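PDB 2QJC: diadenosine tetraphosphatase, putative from Trypanosoma brucei, which probably hydrolyses phosphoester or phosphoanhydride bonds, perhaps those of diadenosine tetraphosphate, as a manganese-binding member of the calcineurin-like phosphoesterase family. Local coordinates for residues Gly143-Arg148 / Leu177-Glu182; Thr159-Leu164 / Lys188-Met193. All blocks are in the same frame, centred on the assembly; numbering follows the deposited sequence.

Interaction 1: Gly143-Arg148 / Leu177-Glu182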
loop_
_atom_site.group_PDB
_atom_site.type_symbol
_atom_site.label_atom_id
_atom_site.label_comp_id
_atom_site.label_asym_id
_atom_site.label_seq_id
_atom_site.Cartn_x
_atom_site.Cartn_y
_atom_site.Cartn_z
ATOM N N GLY A 143 -8.075 -1.468 -0.210
ATOM C CA GLY A 143 -8.829 -2.707 -0.098
ATOM C C GLY A 143 -9.401 -3.168 -1.419
ATOM O O GLY A 143 -9.045 -2.641 -2.474
ATOM N N LEU A 144 -10.276 -4.169 -1.364
ATOM C CA LEU A 144 -10.929 -4.698 -2.559
ATOM C C LEU A 144 -12.419 -4.853 -2.268
ATOM O O LEU A 144 -12.805 -5.194 -1.150
ATOM C CB LEU A 144 -10.347 -6.063 -2.934
ATOM C CG LEU A 144 -8.885 -6.127 -3.401
ATOM C CD1 LEU A 144 -8.474 -7.581 -3.562
ATOM C CD2 LEU A 144 -8.725 -5.385 -4.724
ATOM N N HIS A 145 -13.261 -4.588 -3.257
ATOM C CA HIS A 145 -14.697 -4.750 -3.045
ATOM C C HIS A 145 -14.955 -6.257 -3.088
ATOM O O HIS A 145 -14.714 -6.912 -4.103
ATOM C CB HIS A 145 -15.494 -4.027 -4.132
ATOM C CG HIS A 145 -16.945 -3.873 -3.803
ATOM N ND1 HIS A 145 -17.778 -4.951 -3.584
ATOM C CD2 HIS A 145 -17.703 -2.768 -3.606
ATOM C CE1 HIS A 145 -18.983 -4.516 -3.264
ATOM N NE2 HIS A 145 -18.964 -3.196 -3.270
ATOM N N PRO A 146 -15.444 -6.829 -1.976
ATOM C CA PRO A 146 -15.724 -8.267 -1.883
ATOM C C PRO A 146 -16.812 -8.827 -2.791
ATOM O O PRO A 146 -17.074 -10.030 -2.761
ATOM C CB PRO A 146 -16.057 -8.454 -0.407
ATOM C CG PRO A 146 -16.721 -7.144 -0.062
ATOM C CD PRO A 146 -15.814 -6.141 -0.727
ATOM N N GLN A 147 -17.443 -7.983 -3.601
ATOM C CA GLN A 147 -18.497 -8.475 -4.487
ATOM C C GLN A 147 -18.191 -8.238 -5.960
ATOM O O GLN A 147 -19.033 -8.491 -6.825
ATOM C CB GLN A 147 -19.850 -7.839 -4.121
ATOM C CG GLN A 147 -20.249 -8.052 -2.668
ATOM C CD GLN A 147 -21.642 -7.527 -2.344
ATOM O OE1 GLN A 147 -22.015 -6.422 -2.743
ATOM N NE2 GLN A 147 -22.409 -8.313 -1.594
ATOM N N ARG A 148 -16.988 -7.752 -6.245
ATOM C CA ARG A 148 -16.577 -7.504 -7.625
ATOM C C ARG A 148 -15.352 -8.349 -7.964
ATOM O O ARG A 148 -14.510 -8.610 -7.099
ATOM C CB ARG A 148 -16.211 -6.033 -7.845
ATOM C CG ARG A 148 -17.237 -5.008 -7.379
ATOM C CD ARG A 148 -16.732 -3.610 -7.712
ATOM N NE ARG A 148 -17.489 -2.553 -7.048
ATOM C CZ ARG A 148 -18.722 -2.181 -7.382
ATOM N NH1 ARG A 148 -19.355 -2.779 -8.380
ATOM N NH2 ARG A 148 -19.319 -1.203 -6.716
ATOM N N LEU A 177 -23.343 -3.898 -1.556
ATOM C CA LEU A 177 -22.576 -3.148 -0.571
ATOM C C LEU A 177 -21.932 -1.932 -1.212
ATOM O O LEU A 177 -21.449 -2.001 -2.343
ATOM C CB LEU A 177 -21.488 -4.035 0.040
ATOM C CG LEU A 177 -21.906 -5.284 0.824
ATOM C CD1 LEU A 177 -20.677 -6.154 1.077
ATOM C CD2 LEU A 177 -22.561 -4.890 2.137
ATOM N N THR A 178 -21.930 -0.815 -0.491
ATOM C CA THR A 178 -21.319 0.412 -0.993
ATOM C C THR A 178 -19.999 0.698 -0.275
ATOM O O THR A 178 -19.953 0.798 0.953
ATOM C CB THR A 178 -22.255 1.635 -0.810
ATOM O OG1 THR A 178 -23.433 1.466 -1.609
ATOM C CG2 THR A 178 -21.547 2.917 -1.235
ATOM N N ALA A 179 -18.931 0.825 -1.053
ATOM C CA ALA A 179 -17.609 1.114 -0.508
ATOM C C ALA A 179 -17.489 2.606 -0.244
ATOM O O ALA A 179 -17.822 3.419 -1.102
ATOM C CB ALA A 179 -16.530 0.677 -1.495
ATOM N N THR A 180 -17.019 2.977 0.938
ATOM C CA THR A 180 -16.870 4.394 1.234
ATOM C C THR A 180 -15.592 4.742 1.998
ATOM O O THR A 180 -15.125 3.980 2.848
ATOM C CB THR A 180 -18.081 4.932 2.024
ATOM O OG1 THR A 180 -17.910 6.338 2.244
ATOM C CG2 THR A 180 -18.215 4.218 3.362
ATOM N N GLU A 181 -15.036 5.901 1.678
ATOM C CA GLU A 181 -13.828 6.395 2.326
ATOM C C GLU A 181 -14.191 7.021 3.668
ATOM O O GLU A 181 -13.373 7.086 4.585
ATOM C CB GLU A 181 -13.158 7.436 1.432
ATOM C CG GLU A 181 -12.108 8.274 2.120
ATOM C CD GLU A 181 -11.488 9.282 1.174
ATOM O OE1 GLU A 181 -12.231 9.801 0.306
ATOM O OE2 GLU A 181 -10.273 9.560 1.304
ATOM N N GLU A 182 -15.431 7.488 3.772
ATOM C CA GLU A 182 -15.901 8.107 5.001
ATOM C C GLU A 182 -16.301 7.039 6.018
ATOM O O GLU A 182 -16.577 5.890 5.662
ATOM C CB GLU A 182 -17.071 9.051 4.695
ATOM C CG GLU A 182 -16.636 10.308 3.928
ATOM C CD GLU A 182 -17.794 11.216 3.537
ATOM O OE1 GLU A 182 -18.516 11.694 4.440
ATOM O OE2 GLU A 182 -17.981 11.457 2.322
#
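His145 and Gln147, on a type I beta turn running from His145 to Arg148, meet the start of strand 177-180, with the alpha carbons of His145 and Ala179 7.0 Å apart, too far for a beta pairing; the turn is closed by the bond from Arg148 N to His145 O. Side chains therefore do the joining. His145 carries CG anti to the backbone N (chi1 -166°), which sends the imidazole out to the strand, where NE2 donates to Leu177 O at 2.9 Å. The bond is fairly straight at the hydrogen, 160°, and the acceptor lies close to the ring plane, yet the nitrogen approaches from well above the carbonyl plane of Leu177. On the same ring, ND1 accepts from Gln147 N at 3.1 Å, again in plane, so two in-plane bonds fix the ring's rotation. One face of the imidazole is covered near its rim by the guanidinium carbon of Arg148, whose NE forms a salt bridge with Glu157 of helix 155-160.

Gln147 crosses the Leu177 side chain at about a right angle. Its CD lies 3.8 Å from Leu177 CD1, while OE1 receives a weak, bent bond from Leu177 N at 3.1 Å. That oxygen has a stronger partner in Val175 N and is also bonded by Thr176 N, so one amide oxygen gathers several backbone N-H groups leading into the strand. Leu177 CD1 reaches Pro146 CG as well, at 4.2 Å, and Ala179 CB approaches the imidazole obliquely.

With ND1 accepting and NE2 donating, the geometry is consistent with a neutral His145 protonated on NE2. This surface contact thus fastens an edge strand of the small three-stranded sheet to the loop after strand 137-140 chiefly through side-chain-to-backbone bonds, with modest apolar cover.

Interaction 2: Thr159-Leu164 / Lys188-Met193. With PO4 (phosphate ion), chain D.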
loop_
_atom_site.group_PDB
_atom_site.type_symbol
_atom_site.label_atom_id
_atom_site.label_comp_id
_atom_site.label_asym_id
_atom_site.label_seq_id
_atom_site.Cartn_x
_atom_site.Cartn_y
_atom_site.Cartn_z
ATOM N N THR A 159 -8.386 2.566 -3.756
ATOM C CA THR A 159 -7.387 3.470 -3.186
ATOM C C THR A 159 -7.873 4.311 -2.009
ATOM O O THR A 159 -7.064 4.994 -1.369
ATOM C CB THR A 159 -6.809 4.441 -4.249
ATOM O OG1 THR A 159 -7.871 5.191 -4.853
ATOM C CG2 THR A 159 -6.051 3.675 -5.317
ATOM N N THR A 160 -9.172 4.260 -1.708
ATOM C CA THR A 160 -9.708 5.071 -0.605
ATOM C C THR A 160 -10.683 4.421 0.382
ATOM O O THR A 160 -11.010 5.030 1.404
ATOM C CB THR A 160 -10.452 6.334 -1.138
ATOM O OG1 THR A 160 -11.697 5.937 -1.725
ATOM C CG2 THR A 160 -9.623 7.061 -2.186
HETATM N N MSE A 161 -11.150 3.207 0.107
HETATM C CA MSE A 161 -12.147 2.592 0.993
HETATM C C MSE A 161 -11.729 2.261 2.428
HETATM O O MSE A 161 -10.629 1.759 2.679
HETATM C CB MSE A 161 -12.734 1.330 0.334
HETATM C CG MSE A 161 -11.883 0.067 0.483
HETATM SE SE MSE A 161 -12.619 -1.461 -0.490
HETATM C CE MSE A 161 -14.215 -1.783 0.532
ATOM N N ARG A 162 -12.630 2.554 3.366
ATOM C CA ARG A 162 -12.417 2.265 4.783
ATOM C C ARG A 162 -13.586 1.415 5.293
ATOM O O ARG A 162 -13.409 0.491 6.102
ATOM C CB ARG A 162 -12.352 3.557 5.603
ATOM C CG ARG A 162 -11.129 4.417 5.350
ATOM C CD ARG A 162 -11.290 5.780 6.022
ATOM N NE ARG A 162 -10.432 6.807 5.421
ATOM C CZ ARG A 162 -9.149 6.972 5.716
ATOM N NH1 ARG A 162 -8.562 6.183 6.606
ATOM N NH2 ARG A 162 -8.454 7.933 5.123
ATOM N N ASN A 163 -14.776 1.725 4.786
ATOM C CA ASN A 163 -16.000 1.052 5.186
ATOM C C ASN A 163 -16.853 0.493 4.040
ATOM O O ASN A 163 -16.712 0.879 2.880
ATOM C CB ASN A 163 -16.861 2.026 6.006
ATOM C CG ASN A 163 -16.417 2.137 7.463
ATOM O OD1 ASN A 163 -15.258 1.891 7.796
ATOM N ND2 ASN A 163 -17.348 2.517 8.337
ATOM N N LEU A 164 -17.747 -0.422 4.402
ATOM C CA LEU A 164 -18.694 -1.039 3.476
ATOM C C LEU A 164 -20.065 -0.977 4.168
ATOM O O LEU A 164 -20.229 -1.438 5.312
ATOM C CB LEU A 164 -18.309 -2.496 3.182
ATOM C CG LEU A 164 -17.200 -2.727 2.145
ATOM C CD1 LEU A 164 -16.718 -4.177 2.215
ATOM C CD2 LEU A 164 -17.716 -2.388 0.755
ATOM N N LYS A 188 -19.388 -1.162 8.145
ATOM C CA LYS A 188 -18.389 -1.882 8.915
ATOM C C LYS A 188 -17.055 -1.776 8.199
ATOM O O LYS A 188 -17.006 -1.502 6.997
ATOM C CB LYS A 188 -18.781 -3.355 9.047
ATOM C CG LYS A 188 -20.154 -3.585 9.657
ATOM C CD LYS A 188 -20.470 -5.064 9.760
ATOM C CE LYS A 188 -21.819 -5.291 10.431
ATOM N NZ LYS A 188 -22.137 -6.745 10.574
ATOM N N PRO A 189 -15.950 -1.961 8.935
ATOM C CA PRO A 189 -14.628 -1.883 8.309
ATOM C C PRO A 189 -14.609 -2.861 7.143
ATOM O O PRO A 189 -14.989 -4.028 7.300
ATOM C CB PRO A 189 -13.680 -2.274 9.441
ATOM C CG PRO A 189 -14.551 -3.036 10.408
ATOM C CD PRO A 189 -15.843 -2.278 10.367
ATOM N N TRP A 190 -14.185 -2.387 5.975
ATOM C CA TRP A 190 -14.190 -3.235 4.794
ATOM C C TRP A 190 -13.559 -4.620 4.997
ATOM O O TRP A 190 -14.151 -5.629 4.616
ATOM C CB TRP A 190 -13.535 -2.512 3.602
ATOM C CG TRP A 190 -12.053 -2.715 3.506
ATOM C CD1 TRP A 190 -11.078 -1.972 4.116
ATOM C CD2 TRP A 190 -11.387 -3.818 2.881
ATOM N NE1 TRP A 190 -9.851 -2.556 3.919
ATOM C CE2 TRP A 190 -10.011 -3.689 3.166
ATOM C CE3 TRP A 190 -11.825 -4.909 2.115
ATOM C CZ2 TRP A 190 -9.063 -4.611 2.713
ATOM C CZ3 TRP A 190 -10.882 -5.831 1.662
ATOM C CH2 TRP A 190 -9.514 -5.673 1.966
ATOM N N ALA A 191 -12.381 -4.679 5.613
ATOM C CA ALA A 191 -11.694 -5.956 5.807
ATOM C C ALA A 191 -12.514 -7.043 6.493
ATOM O O ALA A 191 -12.333 -8.232 6.206
ATOM C CB ALA A 191 -10.386 -5.742 6.561
ATOM N N SER A 192 -13.419 -6.659 7.392
ATOM C CA SER A 192 -14.233 -7.667 8.078
ATOM C C SER A 192 -15.149 -8.403 7.098
ATOM O O SER A 192 -15.649 -9.485 7.401
ATOM C CB SER A 192 -15.096 -7.027 9.173
ATOM O OG SER A 192 -16.159 -6.281 8.606
HETATM N N MSE A 193 -15.362 -7.823 5.923
HETATM C CA MSE A 193 -16.243 -8.423 4.923
HETATM C C MSE A 193 -15.522 -9.258 3.866
HETATM O O MSE A 193 -16.170 -9.866 3.007
HETATM C CB MSE A 193 -17.033 -7.330 4.208
HETATM C CG MSE A 193 -17.780 -6.388 5.130
HETATM SE SE MSE A 193 -19.224 -7.267 6.049
HETATM C CE MSE A 193 -20.533 -7.223 4.630
HETATM P P PO4 D . -4.253 8.627 4.651
HETATM O O1 PO4 D . -3.411 8.592 6.043
HETATM O O2 PO4 D . -5.633 7.889 4.909
HETATM O O3 PO4 D . -4.490 10.114 4.261
HETATM O O4 PO4 D . -3.447 7.868 3.558
#
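The indole of Trp190 is sandwiched: Ala191 CB sits over the centre of one face, and the selenium of selenomethionine Met161 lies over the opposite face, offset toward the rim. At the ring's edge, near its plane, is Arg162 O. The Met-aromatic contact is oblique, with SE 4.6 Å from the centroid of the five-membered ring of Trp190 and 31° off its normal. Met161 has CG between its backbone N and carbonyl carbon (chi1 82°), and a bend at chi3 brings CE against Trp190, 3.8 Å from its CG.

The second flat group, the Arg162 guanidinium, points elsewhere. Its NH2 donates to phosphate O2 at 2.8 Å, with that oxygen near the guanidinium plane, and its NH1 forms a salt bridge with Asp205. The phosphate, probably from the crystallisation liquor, is also held by His82 and Tyr227; manganese lies about 6 Å from the Arg162 side chain, consistent with an anion site beside the metals.

Backbone pairing is antiparallel. Leu164 and Lys188 form a hydrogen-bonded pair, with Leu164 N to Lys188 O at 2.9 Å and Lys188 N to Leu164 O at 3.0 Å, and Trp190 N adds a nearly straight bond (169°) to Arg162 O. Leu164 CD1 touches both Trp190 CA and Met193 CB, 3.7 Å from each.

Strand 163-166, just after helix 155-160, is the middle strand between 177-180 and 188-189; on its 177-180 side Arg162 and Asn163 both face Thr180, a classic beta bulge. Trp190 meets Phe202 of strand 199-202 edge-to-face, joining this small sheet to a larger one.

Interactions 1 and 2 both involve the small antiparallel sheet, in which strand 163-166 is central and strands 177-180 and 188-189 flank it. Their centres are 6 Å apart, and they join directly where Thr180 N lies 2.9 Å from Asn163 O, probably a hydrogen bond. Interaction 1 is at the surface and ties one edge strand to an irregular loop outside the sheet, relying on imidazole and amide groups. Interaction 2 lies partly within the sheet, is partly buried and larger, 366 against 216 Å², and combines regular strand pairing with an aromatic and apolar cluster. It alone of the two reaches the phosphate, through Arg162, linking the sheet to the surroundings of the manganese site.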